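Local coordinates for DUF5012 domain-containing protein (Bacteroides thetaiotaomicron, PDB 5FQ8) that is of unknown function but is a predicted surface lipoprotein that pairs an Ig-like domain with a second, all-beta C-terminal domain, at residues P62-L67 with T82-V87. Sequence-based numbering, arbitrary orientation.
Sequences PGIYNL and TRTVYV
Pro62 meets Val87 where two antiparallel strands of a beta hairpin, 63-72 and 78-87, pair inside the Ig-like domain; the short segments run at 159° to each other with axes 4.8 Å apart. Pro62 lays its CA against the Val87 side chain, and Gly63 O then accepts the Val87 N-H at 3.1 Å. Ile64 and Tyr86, a non-hydrogen-bonded pair, lie side by side and point the same way, Ile64 CG2 coming within 3.7 Å of Tyr86 CE2. Both side chains also touch Tyr132 of strand 130-133, so this face packs against the C-terminal domain. Tyr65 and Val85 form a hydrogen-bonded pair in which Tyr65 N reaches Val85 O and Val85 N returns to Tyr65 O at 2.8 Å, the latter nearly straight (173° at the hydrogen). The first torsion of Tyr65 sets CG anti to the carbonyl carbon (chi1 -64°), which places the ring beside the backbone N; the ring edge meets Val87, Tyr65 CE2 lying 3.6 Å from Val87 CG2, while the Tyr65 hydroxyl bonds to the carbonyl of Thr61. Asn66 stands beside Thr84 on the Ile64 face, where Thr84 OG1 gives Asn66 OD1 a weak hydrogen bond of 3.3 Å. Leu67 turns to the Tyr65 face, which carries the buried side chains of Val85 and Arg83; beyond the hairpin, Arg83 forms a salt bridge with Glu35, and Val85 rests on Leu27 and Phe33. Two backbone bonds join Leu67 to Arg83, while on the same face Leu67 CD1 packs obliquely on Val85 CG2 at 4.0 Å.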
loop_
_atom_site.group_PDB
_atom_site.type_symbol
_atom_site.label_atom_id
_atom_site.label_comp_id
_atom_site.label_asym_id
_atom_site.label_seq_id
_atom_site.Cartn_x
_atom_site.Cartn_y
_atom_site.Cartn_z
ATOM N N PRO G 62 -11.232 -69.885 -35.715
ATOM C CA PRO G 62 -10.650 -68.575 -36.020
ATOM C C PRO G 62 -11.696 -67.474 -36.002
ATOM O O PRO G 62 -12.871 -67.698 -36.295
ATOM C CB PRO G 62 -10.067 -68.771 -37.420
ATOM C CG PRO G 62 -9.762 -70.227 -37.486
ATOM C CD PRO G 62 -10.837 -70.908 -36.695
ATOM N N GLY G 63 -11.257 -66.280 -35.631
ATOM C CA GLY G 63 -12.128 -65.125 -35.608
ATOM C C GLY G 63 -11.664 -64.113 -34.575
ATOM O O GLY G 63 -10.534 -64.160 -34.097
ATOM N N ILE G 64 -12.572 -63.195 -34.249
ATOM C CA ILE G 64 -12.328 -62.133 -33.281
ATOM C C ILE G 64 -13.209 -62.370 -32.064
ATOM O O ILE G 64 -14.432 -62.512 -32.190
ATOM C CB ILE G 64 -12.604 -60.747 -33.878
ATOM C CG1 ILE G 64 -11.844 -60.566 -35.185
ATOM C CG2 ILE G 64 -12.206 -59.673 -32.895
ATOM C CD1 ILE G 64 -12.063 -59.210 -35.811
ATOM N N TYR G 65 -12.589 -62.387 -30.888
ATOM C CA TYR G 65 -13.283 -62.613 -29.631
ATOM C C TYR G 65 -13.009 -61.441 -28.709
ATOM O O TYR G 65 -11.847 -61.115 -28.449
ATOM C CB TYR G 65 -12.838 -63.926 -28.994
ATOM C CG TYR G 65 -13.190 -65.125 -29.821
ATOM C CD1 TYR G 65 -14.457 -65.684 -29.763
ATOM C CD2 TYR G 65 -12.267 -65.686 -30.683
ATOM C CE1 TYR G 65 -14.789 -66.776 -30.525
ATOM C CE2 TYR G 65 -12.589 -66.781 -31.453
ATOM C CZ TYR G 65 -13.851 -67.320 -31.370
ATOM O OH TYR G 65 -14.172 -68.410 -32.138
ATOM N N ASN G 66 -14.076 -60.809 -28.226
ATOM C CA ASN G 66 -13.986 -59.690 -27.295
ATOM C C ASN G 66 -14.387 -60.139 -25.897
ATOM O O ASN G 66 -15.435 -60.769 -25.721
ATOM C CB ASN G 66 -14.884 -58.537 -27.736
ATOM C CG ASN G 66 -14.395 -57.872 -28.989
ATOM O OD1 ASN G 66 -13.662 -56.892 -28.934
ATOM N ND2 ASN G 66 -14.800 -58.398 -30.135
ATOM N N LEU G 67 -13.559 -59.805 -24.912
ATOM C CA LEU G 67 -13.839 -60.067 -23.509
ATOM C C LEU G 67 -13.981 -58.739 -22.791
ATOM O O LEU G 67 -13.153 -57.846 -22.972
ATOM C CB LEU G 67 -12.730 -60.888 -22.871
ATOM C CG LEU G 67 -12.362 -62.219 -23.510
ATOM C CD1 LEU G 67 -10.871 -62.422 -23.414
ATOM C CD2 LEU G 67 -13.077 -63.337 -22.808
ATOM N N THR G 82 -11.659 -53.448 -21.878
ATOM C CA THR G 82 -11.834 -54.470 -22.903
ATOM C C THR G 82 -10.512 -55.118 -23.270
ATOM O O THR G 82 -9.479 -54.449 -23.330
ATOM C CB THR G 82 -12.441 -53.901 -24.181
ATOM O OG1 THR G 82 -13.440 -52.936 -23.851
ATOM C CG2 THR G 82 -13.073 -55.018 -24.984
ATOM N N ARG G 83 -10.559 -56.416 -23.542
ATOM C CA ARG G 83 -9.428 -57.148 -24.086
ATOM C C ARG G 83 -9.910 -57.947 -25.284
ATOM O O ARG G 83 -10.888 -58.692 -25.180
ATOM C CB ARG G 83 -8.803 -58.064 -23.039
ATOM C CG ARG G 83 -7.501 -58.688 -23.471
ATOM C CD ARG G 83 -6.972 -59.542 -22.361
ATOM N NE ARG G 83 -6.109 -58.791 -21.461
ATOM C CZ ARG G 83 -6.020 -59.026 -20.159
ATOM N NH1 ARG G 83 -6.761 -59.969 -19.608
ATOM N NH2 ARG G 83 -5.202 -58.317 -19.409
ATOM N N THR G 84 -9.227 -57.790 -26.416
ATOM C CA THR G 84 -9.613 -58.406 -27.678
ATOM C C THR G 84 -8.624 -59.496 -28.057
ATOM O O THR G 84 -7.420 -59.240 -28.135
ATOM C CB THR G 84 -9.669 -57.362 -28.785
ATOM O OG1 THR G 84 -10.451 -56.248 -28.352
ATOM C CG2 THR G 84 -10.291 -57.962 -30.017
ATOM N N VAL G 85 -9.128 -60.697 -28.317
ATOM C CA VAL G 85 -8.294 -61.847 -28.633
ATOM C C VAL G 85 -8.600 -62.291 -30.052
ATOM O O VAL G 85 -9.767 -62.496 -30.396
ATOM C CB VAL G 85 -8.524 -62.999 -27.641
ATOM C CG1 VAL G 85 -7.768 -64.222 -28.079
ATOM C CG2 VAL G 85 -8.084 -62.588 -26.268
ATOM N N TYR G 86 -7.555 -62.444 -30.865
ATOM C CA TYR G 86 -7.669 -62.836 -32.262
ATOM C C TYR G 86 -7.072 -64.221 -32.483
ATOM O O TYR G 86 -6.071 -64.591 -31.866
ATOM C CB TYR G 86 -6.961 -61.836 -33.177
ATOM C CG TYR G 86 -7.393 -60.397 -33.028
ATOM C CD1 TYR G 86 -6.806 -59.573 -32.079
ATOM C CD2 TYR G 86 -8.358 -59.852 -33.861
ATOM C CE1 TYR G 86 -7.181 -58.250 -31.949
ATOM C CE2 TYR G 86 -8.740 -58.531 -33.739
ATOM C CZ TYR G 86 -8.148 -57.736 -32.781
ATOM O OH TYR G 86 -8.520 -56.422 -32.651
ATOM N N VAL G 87 -7.677 -64.979 -33.395
ATOM C CA VAL G 87 -7.306 -66.369 -33.643
ATOM C C VAL G 87 -6.919 -66.538 -35.107
ATOM O O VAL G 87 -7.654 -66.105 -36.001
ATOM C CB VAL G 87 -8.453 -67.325 -33.271
ATOM C CG1 VAL G 87 -7.972 -68.752 -33.303
ATOM C CG2 VAL G 87 -8.978 -66.992 -31.910
#